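PDB 3WAJ: transmembrane oligosaccharyl transferase from Archaeoglobus fulgidus, which belongs to the STT3 family of membrane-embedded oligosaccharyl transferases, joining a helical transmembrane region of the GT-C class to further domains towards its C-terminus. Local coordinates for residues A[790-802]-A[833-845]. Residues are numbered along the deposited sequence; the frame is centred on the assembly and turned at random.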
loop_
_atom_site.group_PDB
_atom_site.type_symbol
_atom_site.label_atom_id
_atom_site.label_comp_id
_atom_site.label_asym_id
_atom_site.label_seq_id
_atom_site.Cartn_x
_atom_site.Cartn_y
_atom_site.Cartn_z
ATOM N N VAL A 790 -14.340 52.755 5.881
ATOM C CA VAL A 790 -14.311 51.403 5.328
ATOM C C VAL A 790 -13.066 50.694 5.848
ATOM O O VAL A 790 -11.938 51.121 5.603
ATOM C CB VAL A 790 -14.292 51.408 3.791
ATOM C CG1 VAL A 790 -15.697 51.564 3.233
ATOM C CG2 VAL A 790 -13.419 52.521 3.301
ATOM N N THR A 791 -13.279 49.615 6.583
ATOM C CA THR A 791 -12.172 48.880 7.172
ATOM C C THR A 791 -11.894 47.568 6.434
ATOM O O THR A 791 -10.856 46.934 6.645
ATOM C CB THR A 791 -12.419 48.636 8.663
ATOM O OG1 THR A 791 -13.781 48.239 8.860
ATOM C CG2 THR A 791 -12.170 49.918 9.435
ATOM N N GLU A 792 -12.825 47.171 5.566
ATOM C CA GLU A 792 -12.634 45.976 4.748
ATOM C C GLU A 792 -13.372 45.957 3.407
ATOM O O GLU A 792 -14.467 46.515 3.264
ATOM C CB GLU A 792 -12.934 44.701 5.540
ATOM C CG GLU A 792 -14.051 44.816 6.547
ATOM C CD GLU A 792 -13.867 43.833 7.680
ATOM O OE1 GLU A 792 -12.731 43.734 8.187
ATOM O OE2 GLU A 792 -14.839 43.143 8.049
ATOM N N VAL A 793 -12.740 45.300 2.435
ATOM C CA VAL A 793 -13.280 45.133 1.089
ATOM C C VAL A 793 -13.526 43.646 0.822
ATOM O O VAL A 793 -12.646 42.814 1.070
ATOM C CB VAL A 793 -12.292 45.689 0.040
ATOM C CG1 VAL A 793 -12.850 45.535 -1.371
ATOM C CG2 VAL A 793 -11.960 47.150 0.343
ATOM N N SER A 794 -14.713 43.298 0.328
ATOM C CA SER A 794 -15.017 41.889 0.062
ATOM C C SER A 794 -15.200 41.622 -1.427
ATOM O O SER A 794 -15.738 42.458 -2.152
ATOM C CB SER A 794 -16.263 41.433 0.821
ATOM O OG SER A 794 -17.448 41.794 0.129
ATOM N N VAL A 795 -14.750 40.452 -1.876
ATOM C CA VAL A 795 -14.969 40.026 -3.257
ATOM C C VAL A 795 -15.837 38.763 -3.299
ATOM O O VAL A 795 -15.738 37.890 -2.430
ATOM C CB VAL A 795 -13.650 39.787 -4.024
ATOM C CG1 VAL A 795 -13.905 39.818 -5.521
ATOM C CG2 VAL A 795 -12.624 40.844 -3.671
ATOM N N ASN A 796 -16.672 38.670 -4.330
ATOM C CA ASN A 796 -17.675 37.619 -4.445
ATOM C C ASN A 796 -17.863 37.225 -5.913
ATOM O O ASN A 796 -17.847 38.083 -6.797
ATOM C CB ASN A 796 -18.997 38.115 -3.844
ATOM C CG ASN A 796 -20.135 37.132 -4.027
ATOM O OD1 ASN A 796 -21.227 37.508 -4.445
ATOM N ND2 ASN A 796 -19.891 35.867 -3.697
ATOM N N ALA A 797 -18.013 35.930 -6.169
ATOM C CA ALA A 797 -18.236 35.413 -7.522
ATOM C C ALA A 797 -18.894 34.040 -7.448
ATOM O O ALA A 797 -18.678 33.282 -6.500
ATOM C CB ALA A 797 -16.929 35.343 -8.298
ATOM N N THR A 798 -19.703 33.707 -8.443
ATOM C CA THR A 798 -20.329 32.387 -8.452
ATOM C C THR A 798 -19.538 31.461 -9.378
ATOM O O THR A 798 -19.169 31.849 -10.495
ATOM C CB THR A 798 -21.812 32.478 -8.855
ATOM O OG1 THR A 798 -22.462 33.413 -7.990
ATOM C CG2 THR A 798 -22.511 31.134 -8.732
ATOM N N ILE A 799 -19.264 30.251 -8.901
ATOM C CA ILE A 799 -18.442 29.292 -9.642
ATOM C C ILE A 799 -19.303 28.088 -10.012
ATOM O O ILE A 799 -20.069 27.610 -9.183
ATOM C CB ILE A 799 -17.234 28.825 -8.797
ATOM C CG1 ILE A 799 -16.509 30.022 -8.157
ATOM C CG2 ILE A 799 -16.273 27.949 -9.628
ATOM C CD1 ILE A 799 -15.851 30.975 -9.165
ATOM N N LYS A 800 -19.186 27.604 -11.250
ATOM C CA LYS A 800 -19.907 26.399 -11.677
ATOM C C LYS A 800 -18.943 25.277 -12.082
ATOM O O LYS A 800 -18.054 25.473 -12.915
ATOM C CB LYS A 800 -20.838 26.708 -12.847
ATOM C CG LYS A 800 -21.836 25.592 -13.188
ATOM C CD LYS A 800 -22.675 25.982 -14.408
ATOM C CE LYS A 800 -23.645 24.887 -14.817
ATOM N NZ LYS A 800 -24.143 25.059 -16.230
ATOM N N THR A 801 -19.140 24.092 -11.509
ATOM C CA THR A 801 -18.251 22.969 -11.772
ATOM C C THR A 801 -18.757 22.179 -12.967
ATOM O O THR A 801 -19.915 22.311 -13.359
ATOM C CB THR A 801 -18.150 22.041 -10.546
ATOM O OG1 THR A 801 -19.241 21.109 -10.556
ATOM C CG2 THR A 801 -18.204 22.866 -9.258
ATOM N N ASN A 802 -17.902 21.324 -13.516
ATOM C CA ASN A 802 -18.287 20.455 -14.624
ATOM C C ASN A 802 -19.353 19.428 -14.248
ATOM O O ASN A 802 -19.714 18.590 -15.065
ATOM C CB ASN A 802 -17.062 19.724 -15.155
ATOM C CG ASN A 802 -16.251 19.084 -14.049
ATOM O OD1 ASN A 802 -15.878 19.743 -13.066
ATOM N ND2 ASN A 802 -16.004 17.783 -14.177
ATOM N N PRO A 833 -13.038 23.430 -17.241
ATOM C CA PRO A 833 -14.471 23.115 -17.127
ATOM C C PRO A 833 -15.121 23.652 -15.849
ATOM O O PRO A 833 -16.341 23.753 -15.792
ATOM C CB PRO A 833 -14.507 21.575 -17.140
ATOM C CG PRO A 833 -13.125 21.134 -16.773
ATOM C CD PRO A 833 -12.197 22.218 -17.257
ATOM N N VAL A 834 -14.327 23.965 -14.830
ATOM C CA VAL A 834 -14.854 24.706 -13.689
ATOM C C VAL A 834 -14.606 26.177 -13.971
ATOM O O VAL A 834 -13.453 26.598 -14.091
ATOM C CB VAL A 834 -14.165 24.315 -12.367
ATOM C CG1 VAL A 834 -14.552 25.280 -11.264
ATOM C CG2 VAL A 834 -14.516 22.879 -11.981
ATOM N N LYS A 835 -15.676 26.958 -14.105
ATOM C CA LYS A 835 -15.525 28.388 -14.411
ATOM C C LYS A 835 -16.424 29.309 -13.586
ATOM O O LYS A 835 -17.471 28.889 -13.080
ATOM C CB LYS A 835 -15.658 28.691 -15.926
ATOM C CG LYS A 835 -16.766 27.971 -16.671
ATOM C CD LYS A 835 -16.197 27.029 -17.750
ATOM C CE LYS A 835 -15.419 27.775 -18.836
ATOM N NZ LYS A 835 -14.578 26.876 -19.698
ATOM N N PRO A 836 -15.993 30.567 -13.418
ATOM C CA PRO A 836 -16.909 31.516 -12.783
ATOM C C PRO A 836 -18.029 31.862 -13.766
ATOM O O PRO A 836 -17.782 31.934 -14.975
ATOM C CB PRO A 836 -16.021 32.740 -12.489
ATOM C CG PRO A 836 -14.808 32.597 -13.384
ATOM C CD PRO A 836 -14.645 31.124 -13.661
ATOM N N ILE A 837 -19.250 32.039 -13.263
ATOM C CA ILE A 837 -20.378 32.406 -14.121
ATOM C C ILE A 837 -20.887 33.828 -13.878
ATOM O O ILE A 837 -21.834 34.267 -14.525
ATOM C CB ILE A 837 -21.565 31.425 -14.011
ATOM C CG1 ILE A 837 -22.103 31.361 -12.579
ATOM C CG2 ILE A 837 -21.181 30.047 -14.540
ATOM C CD1 ILE A 837 -23.282 30.397 -12.421
ATOM N N THR A 838 -20.273 34.526 -12.927
ATOM C CA THR A 838 -20.486 35.963 -12.752
ATOM C C THR A 838 -19.118 36.622 -12.732
ATOM O O THR A 838 -18.116 35.957 -12.490
ATOM C CB THR A 838 -21.205 36.304 -11.422
ATOM O OG1 THR A 838 -20.276 36.195 -10.335
ATOM C CG2 THR A 838 -22.415 35.387 -11.181
ATOM N N PRO A 839 -19.067 37.935 -12.988
ATOM C CA PRO A 839 -17.820 38.663 -12.726
ATOM C C PRO A 839 -17.625 38.769 -11.221
ATOM O O PRO A 839 -18.546 38.433 -10.470
ATOM C CB PRO A 839 -18.099 40.050 -13.312
ATOM C CG PRO A 839 -19.597 40.157 -13.359
ATOM C CD PRO A 839 -20.085 38.778 -13.643
ATOM N N TYR A 840 -16.458 39.217 -10.775
ATOM C CA TYR A 840 -16.271 39.462 -9.353
ATOM C C TYR A 840 -17.076 40.696 -8.927
ATOM O O TYR A 840 -17.037 41.735 -9.597
ATOM C CB TYR A 840 -14.793 39.691 -9.032
ATOM C CG TYR A 840 -13.869 38.500 -9.192
ATOM C CD1 TYR A 840 -13.768 37.534 -8.204
ATOM C CD2 TYR A 840 -13.060 38.377 -10.312
ATOM C CE1 TYR A 840 -12.905 36.469 -8.340
ATOM C CE2 TYR A 840 -12.195 37.312 -10.459
ATOM C CZ TYR A 840 -12.123 36.363 -9.472
ATOM O OH TYR A 840 -11.258 35.304 -9.616
ATOM N N HIS A 841 -17.805 40.589 -7.822
ATOM C CA HIS A 841 -18.486 41.752 -7.259
ATOM C C HIS A 841 -17.692 42.246 -6.048
ATOM O O HIS A 841 -17.781 41.663 -4.963
ATOM C CB HIS A 841 -19.928 41.414 -6.850
ATOM C CG HIS A 841 -20.663 40.575 -7.849
ATOM N ND1 HIS A 841 -21.130 41.077 -9.045
ATOM C CD2 HIS A 841 -21.011 39.265 -7.829
ATOM C CE1 HIS A 841 -21.730 40.111 -9.720
ATOM N NE2 HIS A 841 -21.672 39.001 -9.006
ATOM N N ILE A 842 -16.894 43.297 -6.236
ATOM C CA ILE A 842 -16.188 43.908 -5.114
ATOM C C ILE A 842 -17.144 44.849 -4.421
ATOM O O ILE A 842 -17.991 45.483 -5.063
ATOM C CB ILE A 842 -15.006 44.778 -5.542
ATOM C CG1 ILE A 842 -14.803 44.722 -7.040
ATOM C CG2 ILE A 842 -13.726 44.406 -4.803
ATOM C CD1 ILE A 842 -14.015 45.884 -7.510
ATOM N N LYS A 843 -16.984 44.963 -3.111
ATOM C CA LYS A 843 -17.826 45.837 -2.331
ATOM C C LYS A 843 -16.957 46.481 -1.269
ATOM O O LYS A 843 -16.314 45.790 -0.471
ATOM C CB LYS A 843 -18.973 45.043 -1.705
ATOM C CG LYS A 843 -19.959 45.854 -0.880
ATOM C CD LYS A 843 -20.912 44.923 -0.136
ATOM C CE LYS A 843 -21.916 45.683 0.723
ATOM N NZ LYS A 843 -22.965 46.359 -0.100
ATOM N N ALA A 844 -16.910 47.809 -1.304
ATOM C CA ALA A 844 -16.260 48.600 -0.272
ATOM C C ALA A 844 -17.319 49.537 0.295
ATOM O O ALA A 844 -17.670 50.533 -0.336
ATOM C CB ALA A 844 -15.097 49.391 -0.850
ATOM N N GLY A 845 -17.832 49.200 1.475
ATOM C CA GLY A 845 -18.906 49.953 2.092
ATOM C C GLY A 845 -20.133 50.084 1.207
ATOM O O GLY A 845 -20.976 49.184 1.149
#
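T798 and T838 meet where the second of two antiparallel strands is interrupted. With OG1 lying between backbone N and carbonyl carbon (chi1 76°), T838 accepts the N-H of T798 at 3.2 Å from N to OG1, and the same hydroxyl donates to P839 O. A threonine suits this place because its hydroxyl stands in for a missing backbone carbonyl, while its CG2 packs on T798 CB. T798 O takes I837 N at 2.8 Å, while T798 OG1 is hydrogen-bonded to E808.

Regular pairing resumes on both sides: K800 N reaches K835 O almost straight (2.8 Å, 178°), and S794 pairs with K843 in both directions. One face is apolar. V795 CG1, anti to its own N (chi1 -161°), lies 3.5 Å from Y840 CD1; A797, whose lone methyl is small enough to approach the ring, touches the same carbon, and Y840 OH bonds to Y826 O. Farther along, I799 sends CG2 to V834 CG1 (3.6 Å) and CD1 to P836 CB. The other face is more polar, with S794, N796 and K843; the side-chain amide N-H of N796 is donated to E808. This is an antiparallel strand pair, its second strand interrupted at 837-840, in the antiparallel sheet of the archaeal long peripheral domain.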